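Local coordinates for DNA ligase (Archaeoglobus fulgidus, PDB 3GDE), which probably seals nicks in double-stranded DNA during replication, recombination and repair, using ATP and magnesium to join a 3'-hydroxyl to a 5'-phosphate, at residues F9-F12 / C13-E17; S20-L23 / E24-R28; V285-I288 / K289-K293; E356-K359 / L360-A364. One frame throughout, in Å; residues are numbered along the deposited sequence.

Interaction 1 of 4, residues F9-F12 / C13-E17; sequences FAEF and CERLE
C13 lays its sulfur over one face of the F9 ring, one helical turn back along the chain. SG stands 3.7 Å from the centroid of that ring and 25° off its normal, which makes this a Cys sulfur-aromatic contact; the nearest ring atom, F9 CE1, is 3.4 Å from C13 SG. Different first torsions bring the groups together: F9 holds CG anti to its own N (chi1 165°), while C13 has SG anti to the carbonyl carbon (chi1 -71°), which sets the sulfur over F9.

The same pattern recurs at F12 and L16. L16 CG lies over one face of the F12 ring, displaced toward its rim, and L16 CD1 comes 3.9 Å from F12 CE2.

E11 and R15 run alongside each other, pointing the same way, their carboxylate and guanidinium planes nearly coplanar. E11 OE2 and R15 NH2 form a salt bridge at 3.3 Å. A bend at chi3 of the arginine turns NE back onto the main chain, where R15 NE donates to E11 O over 3.1 Å, arriving from above the carbonyl plane. This carbonyl also takes a weak bond from R15 N. Regular i to i+4 bonding is firmer earlier, with C13 N to F9 O at 2.9 Å, and weak again at L16 N to F12 O.

Helix 6-16 thus presents different residues to its neighbours in the DNA ligase N-terminal region: C13 touches Y157 of helix 152-162, L16 packs on helix 22-34, and F9 and F12 meet helix 39-49.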
loop_
_atom_site.group_PDB
_atom_site.type_symbol
_atom_site.label_atom_id
_atom_site.label_comp_id
_atom_site.label_asym_id
_atom_site.label_seq_id
_atom_site.Cartn_x
_atom_site.Cartn_y
_atom_site.Cartn_z
ATOM N N PHE A 9 22.287 -2.302 13.148
ATOM C CA PHE A 9 21.369 -2.343 12.019
ATOM C C PHE A 9 21.759 -1.330 10.936
ATOM O O PHE A 9 21.776 -1.660 9.744
ATOM C CB PHE A 9 19.929 -2.122 12.528
ATOM C CG PHE A 9 18.936 -1.778 11.451
ATOM C CD1 PHE A 9 18.467 -2.760 10.576
ATOM C CD2 PHE A 9 18.464 -0.475 11.318
ATOM C CE1 PHE A 9 17.547 -2.448 9.588
ATOM C CE2 PHE A 9 17.547 -0.150 10.317
ATOM C CZ PHE A 9 17.089 -1.145 9.453
ATOM N N ALA A 10 22.086 -0.109 11.359
ATOM C CA ALA A 10 22.444 0.978 10.441
ATOM C C ALA A 10 23.689 0.653 9.610
ATOM O O ALA A 10 23.687 0.851 8.389
ATOM C CB ALA A 10 22.616 2.307 11.210
ATOM N N GLU A 11 24.734 0.139 10.259
ATOM C CA GLU A 11 25.965 -0.268 9.565
ATOM C C GLU A 11 25.713 -1.412 8.615
ATOM O O GLU A 11 26.310 -1.469 7.544
ATOM C CB GLU A 11 27.040 -0.735 10.541
ATOM C CG GLU A 11 27.128 0.073 11.805
ATOM C CD GLU A 11 28.138 1.189 11.745
ATOM O OE1 GLU A 11 28.038 2.102 12.596
ATOM O OE2 GLU A 11 29.030 1.149 10.867
ATOM N N PHE A 12 24.855 -2.346 9.027
ATOM C CA PHE A 12 24.429 -3.433 8.145
ATOM C C PHE A 12 23.755 -2.899 6.871
ATOM O O PHE A 12 24.055 -3.368 5.775
ATOM C CB PHE A 12 23.499 -4.402 8.882
ATOM C CG PHE A 12 22.853 -5.427 7.983
ATOM C CD1 PHE A 12 23.623 -6.395 7.340
ATOM C CD2 PHE A 12 21.479 -5.432 7.793
ATOM C CE1 PHE A 12 23.034 -7.344 6.508
ATOM C CE2 PHE A 12 20.874 -6.380 6.968
ATOM C CZ PHE A 12 21.654 -7.336 6.319
ATOM N N CYS A 13 22.861 -1.918 7.026
ATOM C CA CYS A 13 22.132 -1.319 5.899
ATOM C C CYS A 13 23.052 -0.562 4.954
ATOM O O CYS A 13 22.903 -0.644 3.732
ATOM C CB CYS A 13 21.037 -0.377 6.399
ATOM S SG CYS A 13 19.659 -1.232 7.154
ATOM N N GLU A 14 24.002 0.174 5.529
ATOM C CA GLU A 14 24.969 0.928 4.754
ATOM C C GLU A 14 25.725 0.028 3.774
ATOM O O GLU A 14 25.915 0.395 2.611
ATOM C CB GLU A 14 25.934 1.647 5.675
ATOM C CG GLU A 14 26.626 2.806 5.004
ATOM C CD GLU A 14 28.108 2.594 4.838
ATOM O OE1 GLU A 14 28.522 1.493 4.400
ATOM O OE2 GLU A 14 28.866 3.541 5.163
ATOM N N ARG A 15 26.124 -1.154 4.247
ATOM C CA ARG A 15 26.838 -2.124 3.428
ATOM C C ARG A 15 25.977 -2.692 2.288
ATOM O O ARG A 15 26.494 -3.041 1.231
ATOM C CB ARG A 15 27.420 -3.233 4.311
ATOM C CG ARG A 15 28.824 -2.924 4.825
ATOM C CD ARG A 15 29.175 -3.661 6.130
ATOM N NE ARG A 15 29.111 -2.753 7.278
ATOM C CZ ARG A 15 30.138 -2.031 7.733
ATOM N NH1 ARG A 15 31.335 -2.120 7.156
ATOM N NH2 ARG A 15 29.969 -1.216 8.772
ATOM N N LEU A 16 24.664 -2.752 2.495
ATOM C CA LEU A 16 23.727 -3.236 1.476
ATOM C C LEU A 16 23.555 -2.271 0.310
ATOM O O LEU A 16 23.158 -2.685 -0.780
ATOM C CB LEU A 16 22.352 -3.507 2.086
ATOM C CG LEU A 16 22.142 -4.637 3.086
ATOM C CD1 LEU A 16 20.678 -4.667 3.473
ATOM C CD2 LEU A 16 22.603 -5.991 2.542
ATOM N N GLU A 17 23.826 -0.988 0.549
ATOM C CA GLU A 17 23.692 0.046 -0.478
ATOM C C GLU A 17 24.597 -0.195 -1.687
ATOM O O GLU A 17 24.238 0.131 -2.813
ATOM C CB GLU A 17 23.984 1.434 0.104
ATOM C CG GLU A 17 23.038 1.847 1.200
ATOM C CD GLU A 17 22.728 3.327 1.206
ATOM O OE1 GLU A 17 23.183 4.051 0.287
ATOM O OE2 GLU A 17 22.004 3.760 2.136
#

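Interaction 2 of 4, residues S20-L23 / E24-R28; sequences SSTL and ELTAR
S21 and E24 meet at the start of a helix, the serine hydroxyl turned toward the main chain of the glutamate and its CB against the aliphatic part of the glutamate side chain. S21 OG accepts from E24 N at 3.3 Å along an almost straight path, with an N-H...O angle of 171°. Held anti to its own N (chi1 167°), the serine OG faces the E24 amide, and E24 CG packs 3.8 Å from S21 CB.

This is an N-cap: S21 precedes helix 22-34, and its hydroxyl satisfies an amide that has no helical carbonyl before it. The serine carbonyl opens the regular i to i+4 series, S21 O accepting from L25 N at 2.9 Å. L25 also folds its branch over that oxygen, CG lying 3.3 Å from S21 O.

One residue on, T26 keeps OG1 anti to its carbonyl carbon, which places the hydroxyl by T22 O. T26 OG1 donates to T22 O at 2.8 Å, and T26 N donates to the same oxygen at 3.0 Å; the two donors come from opposite faces of the carbonyl plane. The T26 side chain also touches I174 and D177 of helix 172-182.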
loop_
_atom_site.group_PDB
_atom_site.type_symbol
_atom_site.label_atom_id
_atom_site.label_comp_id
_atom_site.label_asym_id
_atom_site.label_seq_id
_atom_site.Cartn_x
_atom_site.Cartn_y
_atom_site.Cartn_z
ATOM N N SER A 20 24.137 -4.586 -5.557
ATOM C CA SER A 20 23.070 -4.472 -6.531
ATOM C C SER A 20 22.421 -5.815 -6.858
ATOM O O SER A 20 21.277 -5.854 -7.309
ATOM C CB SER A 20 23.553 -3.743 -7.798
ATOM O OG SER A 20 24.436 -4.548 -8.553
ATOM N N SER A 21 23.136 -6.912 -6.618
ATOM C CA SER A 21 22.587 -8.231 -6.889
ATOM C C SER A 21 21.487 -8.608 -5.903
ATOM O O SER A 21 21.684 -8.551 -4.689
ATOM C CB SER A 21 23.693 -9.295 -6.903
ATOM O OG SER A 21 23.135 -10.598 -6.878
ATOM N N THR A 22 20.338 -8.994 -6.449
ATOM C CA THR A 22 19.159 -9.427 -5.692
ATOM C C THR A 22 19.408 -10.677 -4.844
ATOM O O THR A 22 18.915 -10.782 -3.711
ATOM C CB THR A 22 17.953 -9.662 -6.664
ATOM O OG1 THR A 22 17.428 -8.391 -7.080
ATOM C CG2 THR A 22 16.831 -10.499 -6.010
ATOM N N LEU A 23 20.145 -11.628 -5.413
ATOM C CA LEU A 23 20.539 -12.858 -4.717
ATOM C C LEU A 23 21.524 -12.573 -3.585
ATOM O O LEU A 23 21.381 -13.088 -2.486
ATOM C CB LEU A 23 21.115 -13.880 -5.711
ATOM C CG LEU A 23 20.070 -14.630 -6.564
ATOM C CD1 LEU A 23 20.739 -15.452 -7.640
ATOM C CD2 LEU A 23 19.185 -15.527 -5.712
ATOM N N GLU A 24 22.501 -11.722 -3.854
ATOM C CA GLU A 24 23.451 -11.286 -2.838
ATOM C C GLU A 24 22.782 -10.563 -1.675
ATOM O O GLU A 24 23.117 -10.823 -0.514
ATOM C CB GLU A 24 24.525 -10.396 -3.453
ATOM C CG GLU A 24 25.627 -11.156 -4.155
ATOM C CD GLU A 24 26.801 -10.255 -4.506
ATOM O OE1 GLU A 24 27.423 -10.468 -5.580
ATOM O OE2 GLU A 24 27.087 -9.324 -3.709
ATOM N N LEU A 25 21.844 -9.667 -1.987
ATOM C CA LEU A 25 21.045 -8.978 -0.970
ATOM C C LEU A 25 20.264 -9.966 -0.119
ATOM O O LEU A 25 20.290 -9.888 1.112
ATOM C CB LEU A 25 20.088 -7.958 -1.600
ATOM C CG LEU A 25 20.711 -6.658 -2.118
ATOM C CD1 LEU A 25 19.726 -5.929 -3.022
ATOM C CD2 LEU A 25 21.169 -5.760 -0.975
ATOM N N THR A 26 19.585 -10.899 -0.784
ATOM C CA THR A 26 18.851 -11.969 -0.116
ATOM C C THR A 26 19.743 -12.745 0.893
ATOM O O THR A 26 19.346 -12.977 2.040
ATOM C CB THR A 26 18.208 -12.924 -1.162
ATOM O OG1 THR A 26 17.284 -12.187 -1.971
ATOM C CG2 THR A 26 17.472 -14.087 -0.497
ATOM N N ALA A 27 20.947 -13.107 0.461
ATOM C CA ALA A 27 21.854 -13.931 1.267
ATOM C C ALA A 27 22.464 -13.155 2.455
ATOM O O ALA A 27 22.530 -13.670 3.575
ATOM C CB ALA A 27 22.945 -14.565 0.372
ATOM N N ARG A 28 22.880 -11.914 2.210
ATOM C CA ARG A 28 23.312 -11.011 3.276
ATOM C C ARG A 28 22.248 -10.799 4.343
ATOM O O ARG A 28 22.543 -10.866 5.535
ATOM C CB ARG A 28 23.744 -9.655 2.718
ATOM C CG ARG A 28 25.007 -9.701 1.881
ATOM C CD ARG A 28 26.230 -9.908 2.756
ATOM N NE ARG A 28 26.741 -8.663 3.325
ATOM C CZ ARG A 28 27.972 -8.197 3.121
ATOM N NH1 ARG A 28 28.830 -8.878 2.366
ATOM N NH2 ARG A 28 28.351 -7.056 3.689
#

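Interaction 3 of 4, residues V285-I288 / K289-K293; sequences VEEI and KKSVK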
loop_
_atom_site.group_PDB
_atom_site.type_symbol
_atom_site.label_atom_id
_atom_site.label_comp_id
_atom_site.label_asym_id
_atom_site.label_seq_id
_atom_site.Cartn_x
_atom_site.Cartn_y
_atom_site.Cartn_z
ATOM N N VAL A 285 -21.146 -0.179 9.044
ATOM C CA VAL A 285 -20.908 -0.934 10.286
ATOM C C VAL A 285 -22.223 -1.372 10.964
ATOM O O VAL A 285 -22.410 -2.562 11.252
ATOM C CB VAL A 285 -19.964 -0.151 11.260
ATOM C CG1 VAL A 285 -19.970 -0.740 12.665
ATOM C CG2 VAL A 285 -18.549 -0.141 10.713
ATOM N N GLU A 286 -23.133 -0.421 11.187
ATOM C CA GLU A 286 -24.430 -0.720 11.812
ATOM C C GLU A 286 -25.257 -1.713 11.004
ATOM O O GLU A 286 -25.854 -2.628 11.581
ATOM C CB GLU A 286 -25.244 0.550 12.087
ATOM C CG GLU A 286 -24.777 1.355 13.293
ATOM C CD GLU A 286 -24.832 0.590 14.622
ATOM O OE1 GLU A 286 -24.077 0.972 15.546
ATOM O OE2 GLU A 286 -25.619 -0.375 14.763
ATOM N N GLU A 287 -25.269 -1.551 9.676
ATOM C CA GLU A 287 -26.023 -2.442 8.782
ATOM C C GLU A 287 -25.485 -3.862 8.799
ATOM O O GLU A 287 -26.242 -4.817 8.641
ATOM C CB GLU A 287 -26.020 -1.917 7.345
ATOM C CG GLU A 287 -26.644 -0.554 7.179
ATOM C CD GLU A 287 -28.164 -0.569 7.248
ATOM O OE1 GLU A 287 -28.778 -1.627 6.961
ATOM O OE2 GLU A 287 -28.738 0.494 7.576
ATOM N N ILE A 288 -24.173 -3.993 8.966
ATOM C CA ILE A 288 -23.526 -5.296 9.121
ATOM C C ILE A 288 -23.966 -5.994 10.424
ATOM O O ILE A 288 -24.265 -7.194 10.434
ATOM C CB ILE A 288 -21.985 -5.141 9.014
ATOM C CG1 ILE A 288 -21.575 -5.110 7.538
ATOM C CG2 ILE A 288 -21.246 -6.251 9.761
ATOM C CD1 ILE A 288 -20.388 -4.234 7.242
ATOM N N LYS A 289 -24.033 -5.221 11.505
ATOM C CA LYS A 289 -24.459 -5.727 12.816
ATOM C C LYS A 289 -25.897 -6.237 12.826
ATOM O O LYS A 289 -26.205 -7.198 13.530
ATOM C CB LYS A 289 -24.249 -4.674 13.904
ATOM C CG LYS A 289 -22.788 -4.314 14.094
ATOM C CD LYS A 289 -22.558 -3.387 15.262
ATOM C CE LYS A 289 -21.078 -3.296 15.556
ATOM N NZ LYS A 289 -20.745 -2.221 16.539
ATOM N N LYS A 290 -26.772 -5.626 12.031
ATOM C CA LYS A 290 -28.139 -6.151 11.933
ATOM C C LYS A 290 -28.368 -7.169 10.821
ATOM O O LYS A 290 -29.227 -8.038 10.956
ATOM C CB LYS A 290 -29.213 -5.046 11.931
ATOM C CG LYS A 290 -29.006 -3.902 10.972
ATOM C CD LYS A 290 -30.218 -2.994 10.986
ATOM C CE LYS A 290 -29.859 -1.582 10.552
ATOM N NZ LYS A 290 -31.083 -0.755 10.315
ATOM N N SER A 291 -27.588 -7.091 9.745
ATOM C CA SER A 291 -27.852 -7.931 8.570
ATOM C C SER A 291 -26.956 -9.157 8.416
ATOM O O SER A 291 -27.317 -10.099 7.697
ATOM C CB SER A 291 -27.825 -7.099 7.287
ATOM O OG SER A 291 -28.737 -6.008 7.366
ATOM N N VAL A 292 -25.786 -9.160 9.053
ATOM C CA VAL A 292 -24.894 -10.305 8.862
ATOM C C VAL A 292 -24.691 -11.187 10.101
ATOM O O VAL A 292 -24.688 -10.716 11.243
ATOM C CB VAL A 292 -23.549 -9.950 8.107
ATOM C CG1 VAL A 292 -23.748 -8.821 7.069
ATOM C CG2 VAL A 292 -22.435 -9.611 9.055
ATOM N N LYS A 293 -24.573 -12.482 9.841
ATOM C CA LYS A 293 -24.339 -13.494 10.852
ATOM C C LYS A 293 -22.919 -13.343 11.425
ATOM O O LYS A 293 -21.954 -13.261 10.665
ATOM C CB LYS A 293 -24.562 -14.863 10.206
ATOM C CG LYS A 293 -24.439 -16.080 11.103
ATOM C CD LYS A 293 -23.176 -16.901 10.772
ATOM C CE LYS A 293 -23.194 -17.488 9.347
ATOM N NZ LYS A 293 -24.250 -18.533 9.090
#
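I288 and V292 supply the apolar contact of this helix end, lying side by side and pointing the same way. Their methyls meet with I288 CG2 3.6 Å from V292 CG2. V285 and K289 are likewise alongside, the methyl V285 CG1 standing 4.0 Å from the lysine methylene K289 CE.

The charged contact is looser. E287 bends at chi2 (-75°), which brings its carboxylate alongside the extended chain of K290; the separation of E287 OE2 from K290 NZ, 3.8 Å, makes this a long salt bridge.

Backbone bonds continue the i to i+4 pattern to the last turn. K289 N donates to V285 O at 3.1 Å, and V292 N donates to I288 O at 2.8 Å even though V292 is the first residue to leave helical angles. S291 N reaches E287 O at 2.9 Å. The hydroxyl of S291 is hydrogen-bonded to the OG of S368; its approach to E287 O is weak and not settled.

Within the ATP-dependent ligase domain, helix 282-291 packs on strands: I288 on V260 and W262 of strand 256-262, E287 and S291 on I371 of strand 371-379. Just past its end, K293 touches S363 and A364 of helix 354-364.

Interaction 4 of 4, residues E356-K359 / L360-A364; sequences ERRK and LLESA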
loop_
_atom_site.group_PDB
_atom_site.type_symbol
_atom_site.label_atom_id
_atom_site.label_comp_id
_atom_site.label_asym_id
_atom_site.label_seq_id
_atom_site.Cartn_x
_atom_site.Cartn_y
_atom_site.Cartn_z
ATOM N N GLU A 356 -19.170 -23.612 -3.045
ATOM C CA GLU A 356 -19.372 -23.913 -1.623
ATOM C C GLU A 356 -19.260 -22.667 -0.729
ATOM O O GLU A 356 -20.034 -22.505 0.225
ATOM C CB GLU A 356 -18.388 -24.987 -1.152
ATOM C CG GLU A 356 -18.557 -26.333 -1.846
ATOM C CD GLU A 356 -17.805 -27.466 -1.157
ATOM O OE1 GLU A 356 -17.254 -28.330 -1.885
ATOM O OE2 GLU A 356 -17.773 -27.500 0.103
ATOM N N ARG A 357 -18.299 -21.791 -1.033
ATOM C CA ARG A 357 -18.195 -20.511 -0.331
ATOM C C ARG A 357 -19.449 -19.682 -0.560
ATOM O O ARG A 357 -19.961 -19.070 0.363
ATOM C CB ARG A 357 -16.954 -19.722 -0.758
ATOM C CG ARG A 357 -15.633 -20.455 -0.586
ATOM C CD ARG A 357 -14.469 -19.481 -0.581
ATOM N NE ARG A 357 -14.442 -18.617 -1.763
ATOM C CZ ARG A 357 -13.945 -18.963 -2.949
ATOM N NH1 ARG A 357 -13.425 -20.167 -3.141
ATOM N NH2 ARG A 357 -13.957 -18.087 -3.947
ATOM N N ARG A 358 -19.943 -19.687 -1.796
ATOM C CA ARG A 358 -21.170 -18.971 -2.156
ATOM C C ARG A 358 -22.356 -19.370 -1.251
ATOM O O ARG A 358 -23.058 -18.508 -0.716
ATOM C CB ARG A 358 -21.488 -19.179 -3.647
ATOM C CG ARG A 358 -22.786 -18.541 -4.130
ATOM C CD ARG A 358 -22.666 -17.034 -4.284
ATOM N NE ARG A 358 -23.973 -16.384 -4.207
ATOM C CZ ARG A 358 -24.203 -15.095 -4.461
ATOM N NH1 ARG A 358 -23.215 -14.286 -4.822
ATOM N NH2 ARG A 358 -25.438 -14.615 -4.356
ATOM N N LYS A 359 -22.553 -20.671 -1.063
ATOM C CA LYS A 359 -23.576 -21.173 -0.147
ATOM C C LYS A 359 -23.398 -20.611 1.265
ATOM O O LYS A 359 -24.359 -20.120 1.869
ATOM C CB LYS A 359 -23.573 -22.698 -0.133
ATOM C CG LYS A 359 -24.243 -23.310 -1.347
ATOM C CD LYS A 359 -23.866 -24.777 -1.505
ATOM C CE LYS A 359 -24.302 -25.313 -2.873
ATOM N NZ LYS A 359 -23.479 -26.504 -3.276
ATOM N N LEU A 360 -22.165 -20.678 1.771
ATOM C CA LEU A 360 -21.805 -20.076 3.052
ATOM C C LEU A 360 -22.124 -18.595 3.108
ATOM O O LEU A 360 -22.628 -18.109 4.114
ATOM C CB LEU A 360 -20.315 -20.280 3.363
ATOM C CG LEU A 360 -19.835 -21.666 3.796
ATOM C CD1 LEU A 360 -18.374 -21.602 4.210
ATOM C CD2 LEU A 360 -20.718 -22.245 4.925
ATOM N N LEU A 361 -21.803 -17.878 2.038
ATOM C CA LEU A 361 -22.101 -16.451 1.955
ATOM C C LEU A 361 -23.609 -16.177 2.006
ATOM O O LEU A 361 -24.059 -15.277 2.715
ATOM C CB LEU A 361 -21.492 -15.847 0.685
ATOM C CG LEU A 361 -21.787 -14.367 0.416
ATOM C CD1 LEU A 361 -21.056 -13.460 1.403
ATOM C CD2 LEU A 361 -21.451 -13.999 -1.021
ATOM N N GLU A 362 -24.378 -16.958 1.248
ATOM C CA GLU A 362 -25.829 -16.757 1.161
ATOM C C GLU A 362 -26.518 -16.888 2.517
ATOM O O GLU A 362 -27.341 -16.043 2.884
ATOM C CB GLU A 362 -26.449 -17.699 0.127
ATOM C CG GLU A 362 -26.121 -17.326 -1.316
ATOM C CD GLU A 362 -26.528 -18.397 -2.319
ATOM O OE1 GLU A 362 -26.114 -18.294 -3.497
ATOM O OE2 GLU A 362 -27.258 -19.343 -1.936
ATOM N N SER A 363 -26.154 -17.916 3.281
ATOM C CA SER A 363 -26.765 -18.114 4.595
ATOM C C SER A 363 -26.212 -17.178 5.684
ATOM O O SER A 363 -26.763 -17.126 6.786
ATOM C CB SER A 363 -26.692 -19.584 5.021
ATOM O OG SER A 363 -25.436 -19.899 5.580
ATOM N N ALA A 364 -25.154 -16.424 5.364
ATOM C CA ALA A 364 -24.495 -15.547 6.335
ATOM C C ALA A 364 -25.025 -14.122 6.299
ATOM O O ALA A 364 -25.003 -13.407 7.309
ATOM C CB ALA A 364 -22.997 -15.551 6.124
#
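Helix 354-364 packs on the strands of the adenylation domain, close to the predicted nucleotide site, and carries an i to i+4 salt bridge between R358 and E362. The R358 side chain comes within about 4 Å of that of E250, predicted to bind ATP, and L361 within about 5 Å of that of F340, another residue predicted to bind ATP.

The two charged chains cross at about a right angle, their guanidinium and carboxylate planes 76° apart. R358 holds CG anti to its N (chi1 177°) and bends at chi2, bringing its NE to the glutamate, whose chain extends beyond CG. The bond is single and directional: E362 OE1 lies at the edge of the guanidinium, essentially in its plane, and receives NE on its anti lone pair, the one away from the other oxygen. The terminal nitrogens of R358 are also engaged, NH1 with the carbonyl of A374, so the group is held from more than one direction.

R357 points away from the second segment and forms a salt bridge with D341. L361 CD2, at 4.2 Å from R358 NH1, is placed over one face of that guanidinium, and the L361 side chain packs on F339 and L373.

Successive amides follow the helical pattern, L361 N to R357 O and E362 N to R358 O each at 2.8 Å. The salt bridge has R358 NE 3.0 Å from E362 OE1, with an N-H...O angle of 171°.

All four are local contacts along or at the end of one helix, and they fall into two pairs. Interactions 1 and 2 belong to successive helices of the N-terminal region and touch through L16 with L25 and R28, and through F12 with R28. Interactions 3 and 4 share the ATP-dependent ligase domain and meet where K293 N lies 2.7 Å from A364 O, a probable hydrogen bond. Between pairs, centres are 45 to 50 Å apart. F9, C13, L16, L25, T26, I288, V292 and L361 are buried, whereas the ion pairs of interactions 1, 3 and 4 each include an exposed residue: R15, K290 and E362. Interaction 2 relies on hydroxyl groups instead.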